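Local coordinates for protein FucU (Bifidobacterium longum subsp. infantis, PDB 3MVK), which probably interconverts the alpha and beta anomers of L-fucose and the pyranose and furanose forms of beta-D-ribose, as an RbsD/FucU-family isomerase, at residues 23-35 / 125-139. Numbering follows the deposited sequence.
Sequences GDQLVIADGNFPA and VIASGESAQYANLIL. With GOL (glycerol), chain B.
D30 sets its CB against that of A135, 3.7 Å away, near the C-terminal end of strand 25-29, a central strand of the mixed sheet in this RbsD/FucU fold. The example illustrates how a binding pocket forms where a central strand ends between two neighbours: 125-128 runs parallel on one flank, 137-139 antiparallel on the other. Backbone bonds join all three, I126 N giving an almost straight one (175°) to V27 O, and I28 pairing both ways with L137. Beside them, the side chains of L26 and L139 run together, L26 CD1 reaching L139 CB, on the same face as I28 and I126; from this face I126 and L139 touch helix 52-60. V27 and I138 face the other side, toward helix 112-119.

A29 O is gripped twice by S128, whose OG, 2.7 Å away, also accepts from E130 N in an ST turn. The D30 carboxylate is swung between its own backbone N and carbonyl carbon (chi1 69°), and its OD2 takes A135 N on the anti lone pair at 3.0 Å. A glycerol, probably from the crystallisation liquor, sits beside this carboxylate and also bonds to H22 of a second subunit, consistent with a sugar site shared between chains. The glycerol O1 lies at the edge of the F33 ring, near the ring plane, while O2 donates to D30 OD2 (2.8 Å) and accepts from Y134 N (3.0 Å).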
loop_
_atom_site.group_PDB
_atom_site.type_symbol
_atom_site.label_atom_id
_atom_site.label_comp_id
_atom_site.label_asym_id
_atom_site.label_seq_id
_atom_site.Cartn_x
_atom_site.Cartn_y
_atom_site.Cartn_z
ATOM N N GLY G 23 -2.499 26.442 15.718
ATOM C CA GLY G 23 -3.606 25.686 16.269
ATOM C C GLY G 23 -3.440 24.179 16.323
ATOM O O GLY G 23 -4.165 23.494 17.063
ATOM N N ASP G 24 -2.513 23.636 15.535
ATOM C CA ASP G 24 -2.241 22.193 15.600
ATOM C C ASP G 24 -1.733 21.814 16.979
ATOM O O ASP G 24 -1.061 22.613 17.641
ATOM C CB ASP G 24 -1.180 21.766 14.568
ATOM C CG ASP G 24 -1.759 21.556 13.180
ATOM O OD1 ASP G 24 -2.946 21.187 13.052
ATOM O OD2 ASP G 24 -0.987 21.734 12.215
ATOM N N GLN G 25 -2.073 20.595 17.399
ATOM C CA GLN G 25 -1.663 20.078 18.717
ATOM C C GLN G 25 -0.810 18.819 18.603
ATOM O O GLN G 25 -0.983 17.996 17.696
ATOM C CB GLN G 25 -2.882 19.769 19.577
ATOM C CG GLN G 25 -3.641 21.025 19.957
ATOM C CD GLN G 25 -4.884 20.739 20.769
ATOM O OE1 GLN G 25 -5.243 19.587 20.992
ATOM N NE2 GLN G 25 -5.569 21.802 21.195
ATOM N N LEU G 26 0.124 18.671 19.537
ATOM C CA LEU G 26 0.788 17.403 19.699
ATOM C C LEU G 26 0.680 16.987 21.164
ATOM O O LEU G 26 0.446 17.824 22.049
ATOM C CB LEU G 26 2.254 17.476 19.241
ATOM C CG LEU G 26 3.205 18.413 19.996
ATOM C CD1 LEU G 26 3.594 17.865 21.378
ATOM C CD2 LEU G 26 4.460 18.670 19.178
ATOM N N VAL G 27 0.855 15.704 21.418
ATOM C CA VAL G 27 0.780 15.194 22.772
ATOM C C VAL G 27 2.135 14.612 23.152
ATOM O O VAL G 27 2.681 13.776 22.426
ATOM C CB VAL G 27 -0.249 14.055 22.879
ATOM C CG1 VAL G 27 -0.305 13.499 24.312
ATOM C CG2 VAL G 27 -1.648 14.517 22.457
ATOM N N ILE G 28 2.683 15.057 24.280
ATOM C CA ILE G 28 3.807 14.335 24.892
ATOM C C ILE G 28 3.165 13.330 25.827
ATOM O O ILE G 28 2.562 13.719 26.839
ATOM C CB ILE G 28 4.754 15.290 25.674
ATOM C CG1 ILE G 28 5.264 16.396 24.743
ATOM C CG2 ILE G 28 5.910 14.481 26.318
ATOM C CD1 ILE G 28 6.078 17.455 25.427
ATOM N N ALA G 29 3.266 12.055 25.474
ATOM C CA ALA G 29 2.574 10.980 26.190
ATOM C C ALA G 29 3.544 10.389 27.193
ATOM O O ALA G 29 4.674 10.051 26.842
ATOM C CB ALA G 29 2.095 9.908 25.192
ATOM N N ASP G 30 3.103 10.252 28.445
ATOM C CA ASP G 30 3.931 9.562 29.433
ATOM C C ASP G 30 3.985 8.044 29.159
ATOM O O ASP G 30 3.308 7.534 28.255
ATOM C CB ASP G 30 3.508 9.940 30.887
ATOM C CG ASP G 30 2.133 9.385 31.307
ATOM O OD1 ASP G 30 1.667 8.332 30.795
ATOM O OD2 ASP G 30 1.535 10.005 32.226
ATOM N N GLY G 31 4.834 7.338 29.900
ATOM C CA GLY G 31 5.094 5.922 29.666
ATOM C C GLY G 31 3.863 5.041 29.826
ATOM O O GLY G 31 3.772 3.964 29.219
ATOM N N ASN G 32 2.915 5.503 30.630
ATOM C CA ASN G 32 1.703 4.738 30.865
ATOM C C ASN G 32 0.575 5.031 29.885
ATOM O O ASN G 32 -0.442 4.377 29.900
ATOM C CB ASN G 32 1.205 4.977 32.285
ATOM C CG ASN G 32 1.917 4.106 33.286
ATOM O OD1 ASN G 32 2.745 4.578 34.064
ATOM N ND2 ASN G 32 1.629 2.822 33.249
ATOM N N PHE G 33 0.749 6.051 29.050
ATOM C CA PHE G 33 -0.317 6.496 28.175
ATOM C C PHE G 33 -0.506 5.504 27.034
ATOM O O PHE G 33 0.455 4.935 26.529
ATOM C CB PHE G 33 0.078 7.852 27.605
ATOM C CG PHE G 33 -1.033 8.597 26.920
ATOM C CD1 PHE G 33 -1.959 9.315 27.666
ATOM C CD2 PHE G 33 -1.118 8.624 25.513
ATOM C CE1 PHE G 33 -2.976 10.068 27.040
ATOM C CE2 PHE G 33 -2.130 9.372 24.880
ATOM C CZ PHE G 33 -3.041 10.086 25.638
ATOM N N PRO G 34 -1.759 5.318 26.604
ATOM C CA PRO G 34 -2.053 4.450 25.455
ATOM C C PRO G 34 -1.752 5.194 24.147
ATOM O O PRO G 34 -2.666 5.592 23.421
ATOM C CB PRO G 34 -3.549 4.146 25.625
ATOM C CG PRO G 34 -4.088 5.309 26.399
ATOM C CD PRO G 34 -2.979 5.777 27.302
ATOM N N ALA G 35 -0.454 5.358 23.840
ATOM C CA ALA G 35 -0.055 6.293 22.774
ATOM C C ALA G 35 -0.477 5.780 21.390
ATOM O O ALA G 35 -0.908 6.563 20.526
ATOM C CB ALA G 35 1.443 6.520 22.805
ATOM N N VAL G 125 1.419 12.215 18.304
ATOM C CA VAL G 125 1.572 11.758 19.707
ATOM C C VAL G 125 3.007 11.255 19.827
ATOM O O VAL G 125 3.456 10.413 19.048
ATOM C CB VAL G 125 0.578 10.615 20.042
ATOM C CG1 VAL G 125 0.785 10.110 21.478
ATOM C CG2 VAL G 125 -0.858 11.082 19.843
ATOM N N ILE G 126 3.739 11.820 20.773
ATOM C CA ILE G 126 5.113 11.413 21.049
ATOM C C ILE G 126 5.091 10.470 22.240
ATOM O O ILE G 126 4.732 10.884 23.340
ATOM C CB ILE G 126 5.960 12.634 21.396
ATOM C CG1 ILE G 126 6.001 13.603 20.212
ATOM C CG2 ILE G 126 7.387 12.224 21.815
ATOM C CD1 ILE G 126 6.522 14.990 20.613
ATOM N N ALA G 127 5.491 9.217 22.017
ATOM C CA ALA G 127 5.412 8.191 23.075
ATOM C C ALA G 127 6.705 8.220 23.883
ATOM O O ALA G 127 7.704 7.605 23.483
ATOM C CB ALA G 127 5.187 6.813 22.460
ATOM N N SER G 128 6.699 8.953 24.994
ATOM C CA SER G 128 7.907 9.019 25.837
ATOM C C SER G 128 8.007 7.799 26.715
ATOM O O SER G 128 7.121 6.932 26.731
ATOM C CB SER G 128 7.927 10.265 26.741
ATOM O OG SER G 128 7.119 10.096 27.900
ATOM N N GLY G 129 9.111 7.736 27.452
ATOM C CA GLY G 129 9.257 6.725 28.490
ATOM C C GLY G 129 9.084 7.261 29.891
ATOM O O GLY G 129 9.501 6.607 30.843
ATOM N N GLU G 130 8.452 8.428 30.014
ATOM C CA GLU G 130 8.298 9.103 31.296
ATOM C C GLU G 130 7.604 8.201 32.319
ATOM O O GLU G 130 6.471 7.761 32.108
ATOM C CB GLU G 130 7.542 10.430 31.125
ATOM C CG GLU G 130 7.326 11.179 32.463
ATOM C CD GLU G 130 8.635 11.401 33.211
ATOM O OE1 GLU G 130 9.583 11.952 32.597
ATOM O OE2 GLU G 130 8.721 11.002 34.399
ATOM N N SER G 131 8.309 7.886 33.403
ATOM C CA SER G 131 7.767 6.942 34.377
ATOM C C SER G 131 6.771 7.584 35.335
ATOM O O SER G 131 5.962 6.886 35.943
ATOM C CB SER G 131 8.891 6.248 35.147
ATOM O OG SER G 131 9.656 7.192 35.856
ATOM N N ALA G 132 6.806 8.903 35.469
ATOM C CA ALA G 132 5.810 9.569 36.325
ATOM C C ALA G 132 4.390 9.472 35.750
ATOM O O ALA G 132 4.194 9.565 34.525
ATOM C CB ALA G 132 6.193 11.011 36.556
ATOM N N GLN G 133 3.406 9.257 36.628
ATOM C CA GLN G 133 2.010 9.359 36.214
ATOM C C GLN G 133 1.551 10.810 36.044
ATOM O O GLN G 133 2.125 11.761 36.620
ATOM C CB GLN G 133 1.070 8.652 37.188
ATOM C CG GLN G 133 0.976 7.138 37.008
ATOM C CD GLN G 133 0.002 6.556 38.005
ATOM O OE1 GLN G 133 0.307 6.465 39.197
ATOM N NE2 GLN G 133 -1.192 6.196 37.536
ATOM N N TYR G 134 0.489 10.951 35.256
ATOM C CA TYR G 134 -0.070 12.249 34.866
ATOM C C TYR G 134 0.974 13.209 34.302
ATOM O O TYR G 134 0.912 14.407 34.555
ATOM C CB TYR G 134 -0.854 12.880 36.030
ATOM C CG TYR G 134 -1.907 11.939 36.578
ATOM C CD1 TYR G 134 -3.137 11.776 35.917
ATOM C CD2 TYR G 134 -1.685 11.212 37.751
ATOM C CE1 TYR G 134 -4.114 10.911 36.407
ATOM C CE2 TYR G 134 -2.670 10.349 38.264
ATOM C CZ TYR G 134 -3.880 10.215 37.598
ATOM O OH TYR G 134 -4.838 9.368 38.096
ATOM N N ALA G 135 1.921 12.668 33.530
ATOM C CA ALA G 135 2.972 13.488 32.889
ATOM C C ALA G 135 2.663 13.759 31.413
ATOM O O ALA G 135 3.517 14.251 30.664
ATOM C CB ALA G 135 4.327 12.819 33.047
ATOM N N ASN G 136 1.438 13.454 31.002
ATOM C CA ASN G 136 0.988 13.779 29.635
ATOM C C ASN G 136 0.865 15.259 29.450
ATOM O O ASN G 136 0.457 15.956 30.377
ATOM C CB ASN G 136 -0.368 13.143 29.370
ATOM C CG ASN G 136 -0.372 11.688 29.716
ATOM O OD1 ASN G 136 -1.123 11.231 30.595
ATOM N ND2 ASN G 136 0.454 10.953 29.054
ATOM N N LEU G 137 1.211 15.757 28.272
ATOM C CA LEU G 137 1.085 17.186 28.027
ATOM C C LEU G 137 0.710 17.435 26.585
ATOM O O LEU G 137 1.429 17.003 25.678
ATOM C CB LEU G 137 2.392 17.906 28.392
ATOM C CG LEU G 137 2.404 19.439 28.453
ATOM C CD1 LEU G 137 1.594 19.973 29.634
ATOM C CD2 LEU G 137 3.841 19.952 28.520
ATOM N N ILE G 138 -0.431 18.097 26.387
ATOM C CA ILE G 138 -0.839 18.565 25.039
ATOM C C ILE G 138 -0.287 19.961 24.811
ATOM O O ILE G 138 -0.424 20.819 25.686
ATOM C CB ILE G 138 -2.371 18.589 24.860
ATOM C CG1 ILE G 138 -2.993 17.249 25.315
ATOM C CG2 ILE G 138 -2.736 18.902 23.377
ATOM C CD1 ILE G 138 -4.550 17.146 25.163
ATOM N N LEU G 139 0.337 20.192 23.650
ATOM C CA LEU G 139 0.889 21.506 23.300
ATOM C C LEU G 139 0.216 21.995 22.030
ATOM O O LEU G 139 0.062 21.206 21.090
ATOM C CB LEU G 139 2.380 21.409 23.023
ATOM C CG LEU G 139 3.283 20.988 24.188
ATOM C CD1 LEU G 139 4.718 21.035 23.708
ATOM C CD2 LEU G 139 3.080 21.955 25.359
HETATM C C1 GOL B . -1.710 7.570 31.998
HETATM O O1 GOL B . -1.004 8.317 31.026
HETATM C C2 GOL B . -1.664 8.354 33.302
HETATM O O2 GOL B . -0.325 8.481 33.734
HETATM C C3 GOL B . -2.541 7.675 34.359
HETATM O O3 GOL B . -2.048 6.378 34.617
HETATM O O HOH W 1 4.329 6.787 25.862
HETATM O O HOH W 2 3.885 7.122 33.138
#